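Long-range contact in peptidylprolyl isomerase PrsA (Bacillus anthracis, PDB 6VJ4), which assists the folding of secreted proteins outside the cell membrane and catalyses cis-trans isomerisation of peptidyl-proline bonds: residues Y30-K41 / L230-I241. Residues are numbered along the deposited sequence; the frame is centred on the assembly and turned at random.
Sequences YEMIAQDVITKK and LQSELKKANIKI
Leu230 divides its two methyl groups over helix 30-41: CD1 lies 3.7 Å from CG1 of Ile38, while CD2 rests on CB of Ala34 and faces the hydroxyl of Tyr30. One turn on, Glu233 rests its CG on CD1 of Ile38, and a bend at chi2 (63°) turns the carboxylate toward Lys41. The extended side chain of Lys41 crosses that of Glu233 at about a right angle and forms a salt bridge, NZ to OE1 3.2 Å, entering from above the carboxylate plane; its bond to OE2 is weak, and OE2 has its stronger partner in the hydroxyl of Tyr42. Leu234 presses CD2 against CG2 of Val37 at 3.6 Å. Past Asn238, whose positive phi ends the helical conformation, the chain turns back beside helix 30-41, and Ile239 adds a looser contact to Val37. Ile241 then meets the Tyr30 ring obliquely, CG2 of Ile241 3.3 Å from CD1 of Tyr30, while CD1 of Ile241 approaches CG2 of Ile33. The axes of segments 30-41 and 230-236 cross at 79°, joining the first and last modelled helices, with the PpiC-type isomerase domain between them in sequence. Helix 76-95 packs on Ile38 and Leu230, and the second subunit places its Ile239 on Ile33.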
loop_
_atom_site.group_PDB
_atom_site.type_symbol
_atom_site.label_atom_id
_atom_site.label_comp_id
_atom_site.label_asym_id
_atom_site.label_seq_id
_atom_site.Cartn_x
_atom_site.Cartn_y
_atom_site.Cartn_z
ATOM N N TYR A 30 -8.297 1.303 -1.294
ATOM C CA TYR A 30 -7.429 2.448 -0.908
ATOM C C TYR A 30 -7.888 2.982 0.453
ATOM O O TYR A 30 -7.029 3.235 1.319
ATOM C CB TYR A 30 -7.463 3.523 -1.998
ATOM C CG TYR A 30 -6.903 4.871 -1.607
ATOM C CD1 TYR A 30 -5.536 5.088 -1.531
ATOM C CD2 TYR A 30 -7.742 5.945 -1.350
ATOM C CE1 TYR A 30 -5.017 6.326 -1.185
ATOM C CE2 TYR A 30 -7.241 7.191 -1.007
ATOM C CZ TYR A 30 -5.873 7.381 -0.923
ATOM O OH TYR A 30 -5.374 8.605 -0.586
ATOM N N GLU A 31 -9.207 3.113 0.627
ATOM C CA GLU A 31 -9.823 3.619 1.884
ATOM C C GLU A 31 -9.381 2.740 3.053
ATOM O O GLU A 31 -8.808 3.230 4.023
ATOM C CB GLU A 31 -11.348 3.643 1.743
ATOM C CG GLU A 31 -12.073 4.241 2.938
ATOM C CD GLU A 31 -13.584 4.317 2.788
ATOM O OE1 GLU A 31 -14.116 3.728 1.825
ATOM O OE2 GLU A 31 -14.227 4.976 3.629
HETATM N N MSE A 32 -9.636 1.433 2.933
HETATM C CA MSE A 32 -9.291 0.473 3.969
HETATM C C MSE A 32 -7.834 0.652 4.394
HETATM O O MSE A 32 -7.549 0.818 5.575
HETATM C CB MSE A 32 -9.525 -0.951 3.456
HETATM C CG MSE A 32 -9.190 -2.041 4.450
HETATM SE SE MSE A 32 -9.485 -3.806 3.645
HETATM C CE MSE A 32 -11.244 -4.499 4.198
ATOM N N ILE A 33 -6.925 0.614 3.412
ATOM C CA ILE A 33 -5.496 0.729 3.661
ATOM C C ILE A 33 -5.172 2.100 4.269
ATOM O O ILE A 33 -4.563 2.131 5.363
ATOM C CB ILE A 33 -4.705 0.470 2.363
ATOM C CG1 ILE A 33 -4.866 -0.982 1.907
ATOM C CG2 ILE A 33 -3.241 0.856 2.533
ATOM C CD1 ILE A 33 -4.150 -1.315 0.623
ATOM N N ALA A 34 -5.554 3.183 3.581
ATOM C CA ALA A 34 -5.275 4.559 4.057
ATOM C C ALA A 34 -5.768 4.724 5.499
ATOM O O ALA A 34 -5.034 5.327 6.312
ATOM C CB ALA A 34 -5.922 5.564 3.136
ATOM N N GLN A 35 -6.955 4.186 5.800
ATOM C CA GLN A 35 -7.548 4.292 7.160
ATOM C C GLN A 35 -6.770 3.396 8.133
ATOM O O GLN A 35 -6.590 3.816 9.293
ATOM C CB GLN A 35 -9.039 3.939 7.135
ATOM C CG GLN A 35 -9.893 4.940 6.361
ATOM C CD GLN A 35 -11.378 4.714 6.520
ATOM O OE1 GLN A 35 -11.823 3.798 7.212
ATOM N NE2 GLN A 35 -12.162 5.564 5.879
ATOM N N ASP A 36 -6.316 2.224 7.675
ATOM C CA ASP A 36 -5.562 1.288 8.558
ATOM C C ASP A 36 -4.239 1.924 9.006
ATOM O O ASP A 36 -3.876 1.748 10.183
ATOM C CB ASP A 36 -5.315 -0.065 7.883
ATOM C CG ASP A 36 -6.494 -1.022 7.960
ATOM O OD1 ASP A 36 -7.646 -0.547 7.846
ATOM O OD2 ASP A 36 -6.253 -2.231 8.158
ATOM N N VAL A 37 -3.539 2.607 8.097
ATOM C CA VAL A 37 -2.234 3.253 8.437
ATOM C C VAL A 37 -2.469 4.315 9.519
ATOM O O VAL A 37 -1.756 4.279 10.538
ATOM C CB VAL A 37 -1.563 3.857 7.188
ATOM C CG1 VAL A 37 -0.317 4.658 7.541
ATOM C CG2 VAL A 37 -1.236 2.786 6.158
ATOM N N ILE A 38 -3.448 5.202 9.313
ATOM C CA ILE A 38 -3.737 6.298 10.289
ATOM C C ILE A 38 -4.254 5.718 11.609
ATOM O O ILE A 38 -3.714 6.101 12.668
ATOM C CB ILE A 38 -4.735 7.303 9.682
ATOM C CG1 ILE A 38 -4.176 7.926 8.403
ATOM C CG2 ILE A 38 -5.145 8.358 10.700
ATOM C CD1 ILE A 38 -2.813 8.562 8.572
ATOM N N THR A 39 -5.244 4.822 11.545
ATOM C CA THR A 39 -5.869 4.257 12.775
ATOM C C THR A 39 -4.863 3.419 13.570
ATOM O O THR A 39 -5.053 3.305 14.793
ATOM C CB THR A 39 -7.126 3.446 12.433
ATOM O OG1 THR A 39 -6.765 2.439 11.488
ATOM C CG2 THR A 39 -8.237 4.306 11.874
ATOM N N LYS A 40 -3.854 2.843 12.910
ATOM C CA LYS A 40 -2.852 2.020 13.642
ATOM C C LYS A 40 -1.836 2.940 14.332
ATOM O O LYS A 40 -1.478 2.647 15.492
ATOM C CB LYS A 40 -2.116 1.053 12.707
ATOM C CG LYS A 40 -1.126 0.125 13.403
ATOM C CD LYS A 40 -0.285 -0.711 12.458
ATOM C CE LYS A 40 0.652 -1.657 13.180
ATOM N NZ LYS A 40 -0.089 -2.686 13.946
ATOM N N LYS A 41 -1.385 3.993 13.641
ATOM C CA LYS A 41 -0.347 4.903 14.205
ATOM C C LYS A 41 -0.954 5.852 15.244
ATOM O O LYS A 41 -0.306 6.077 16.288
ATOM C CB LYS A 41 0.340 5.713 13.100
ATOM C CG LYS A 41 1.435 6.641 13.610
ATOM C CD LYS A 41 2.234 7.338 12.540
ATOM C CE LYS A 41 3.299 8.236 13.135
ATOM N NZ LYS A 41 4.049 8.977 12.093
ATOM N N LEU A 230 -1.896 12.530 4.812
ATOM C CA LEU A 230 -2.145 11.087 4.547
ATOM C C LEU A 230 -1.096 10.571 3.550
ATOM O O LEU A 230 -0.480 9.528 3.838
ATOM C CB LEU A 230 -3.574 10.914 4.021
ATOM C CG LEU A 230 -3.986 9.487 3.654
ATOM C CD1 LEU A 230 -3.707 8.515 4.791
ATOM C CD2 LEU A 230 -5.454 9.442 3.263
ATOM N N GLN A 231 -0.874 11.299 2.448
ATOM C CA GLN A 231 0.112 10.890 1.407
ATOM C C GLN A 231 1.513 10.771 2.023
ATOM O O GLN A 231 2.236 9.818 1.671
ATOM C CB GLN A 231 0.137 11.900 0.258
ATOM C CG GLN A 231 -1.175 12.000 -0.508
ATOM C CD GLN A 231 -1.133 13.078 -1.567
ATOM O OE1 GLN A 231 -0.118 13.743 -1.767
ATOM N NE2 GLN A 231 -2.248 13.264 -2.255
ATOM N N SER A 232 1.886 11.716 2.891
ATOM C CA SER A 232 3.225 11.683 3.535
ATOM C C SER A 232 3.310 10.489 4.492
ATOM O O SER A 232 4.372 9.845 4.534
ATOM C CB SER A 232 3.529 12.977 4.245
ATOM O OG SER A 232 2.579 13.231 5.268
ATOM N N GLU A 233 2.218 10.196 5.207
ATOM C CA GLU A 233 2.184 9.078 6.190
ATOM C C GLU A 233 2.356 7.745 5.445
ATOM O O GLU A 233 3.137 6.893 5.921
ATOM C CB GLU A 233 0.882 9.136 6.989
ATOM C CG GLU A 233 1.007 8.605 8.404
ATOM C CD GLU A 233 1.968 9.391 9.284
ATOM O OE1 GLU A 233 3.184 9.317 9.045
ATOM O OE2 GLU A 233 1.491 10.125 10.169
ATOM N N LEU A 234 1.660 7.574 4.317
ATOM C CA LEU A 234 1.823 6.342 3.500
ATOM C C LEU A 234 3.274 6.269 3.004
ATOM O O LEU A 234 3.850 5.166 3.036
ATOM C CB LEU A 234 0.839 6.368 2.325
ATOM C CG LEU A 234 -0.644 6.439 2.694
ATOM C CD1 LEU A 234 -1.506 6.562 1.446
ATOM C CD2 LEU A 234 -1.066 5.232 3.515
ATOM N N LYS A 235 3.841 7.410 2.588
ATOM C CA LYS A 235 5.239 7.475 2.075
ATOM C C LYS A 235 6.220 7.100 3.195
ATOM O O LYS A 235 7.193 6.378 2.901
ATOM C CB LYS A 235 5.534 8.866 1.504
ATOM C CG LYS A 235 6.891 9.012 0.825
ATOM C CD LYS A 235 7.104 10.364 0.177
ATOM C CE LYS A 235 8.437 10.471 -0.533
ATOM N NZ LYS A 235 8.604 11.793 -1.178
ATOM N N LYS A 236 5.980 7.571 4.423
ATOM C CA LYS A 236 6.862 7.209 5.566
ATOM C C LYS A 236 6.780 5.697 5.797
ATOM O O LYS A 236 7.775 5.124 6.273
ATOM C CB LYS A 236 6.473 7.984 6.829
ATOM C CG LYS A 236 6.767 9.476 6.778
ATOM C CD LYS A 236 6.410 10.218 8.047
ATOM C CE LYS A 236 6.715 11.699 7.963
ATOM N NZ LYS A 236 6.366 12.400 9.220
ATOM N N ALA A 237 5.644 5.088 5.441
ATOM C CA ALA A 237 5.429 3.629 5.612
ATOM C C ALA A 237 5.913 2.858 4.372
ATOM O O ALA A 237 5.749 1.625 4.359
ATOM C CB ALA A 237 3.970 3.357 5.889
ATOM N N ASN A 238 6.474 3.559 3.377
ATOM C CA ASN A 238 6.998 2.926 2.131
ATOM C C ASN A 238 5.847 2.235 1.386
ATOM O O ASN A 238 5.903 0.999 1.222
ATOM C CB ASN A 238 8.146 1.958 2.428
ATOM C CG ASN A 238 9.308 2.622 3.137
ATOM O OD1 ASN A 238 9.469 3.840 3.073
ATOM N ND2 ASN A 238 10.128 1.831 3.807
ATOM N N ILE A 239 4.852 3.019 0.955
ATOM C CA ILE A 239 3.651 2.501 0.229
ATOM C C ILE A 239 3.265 3.510 -0.858
ATOM O O ILE A 239 2.981 4.668 -0.499
ATOM C CB ILE A 239 2.476 2.269 1.203
ATOM C CG1 ILE A 239 2.875 1.389 2.392
ATOM C CG2 ILE A 239 1.269 1.709 0.465
ATOM C CD1 ILE A 239 1.808 1.269 3.453
ATOM N N LYS A 240 3.243 3.081 -2.126
ATOM C CA LYS A 240 2.849 3.979 -3.248
ATOM C C LYS A 240 1.453 3.588 -3.750
ATOM O O LYS A 240 1.281 2.422 -4.159
ATOM C CB LYS A 240 3.868 3.923 -4.390
ATOM C CG LYS A 240 5.245 4.484 -4.059
ATOM C CD LYS A 240 6.140 4.671 -5.270
ATOM C CE LYS A 240 5.618 5.713 -6.240
ATOM N NZ LYS A 240 6.536 5.905 -7.386
ATOM N N ILE A 241 0.507 4.535 -3.717
ATOM C CA ILE A 241 -0.897 4.298 -4.179
ATOM C C ILE A 241 -1.297 5.441 -5.121
ATOM O O ILE A 241 -0.570 6.454 -5.165
ATOM C CB ILE A 241 -1.870 4.181 -2.987
ATOM C CG1 ILE A 241 -1.303 3.314 -1.858
ATOM C CG2 ILE A 241 -3.229 3.682 -3.461
ATOM C CD1 ILE A 241 -2.176 3.254 -0.625
#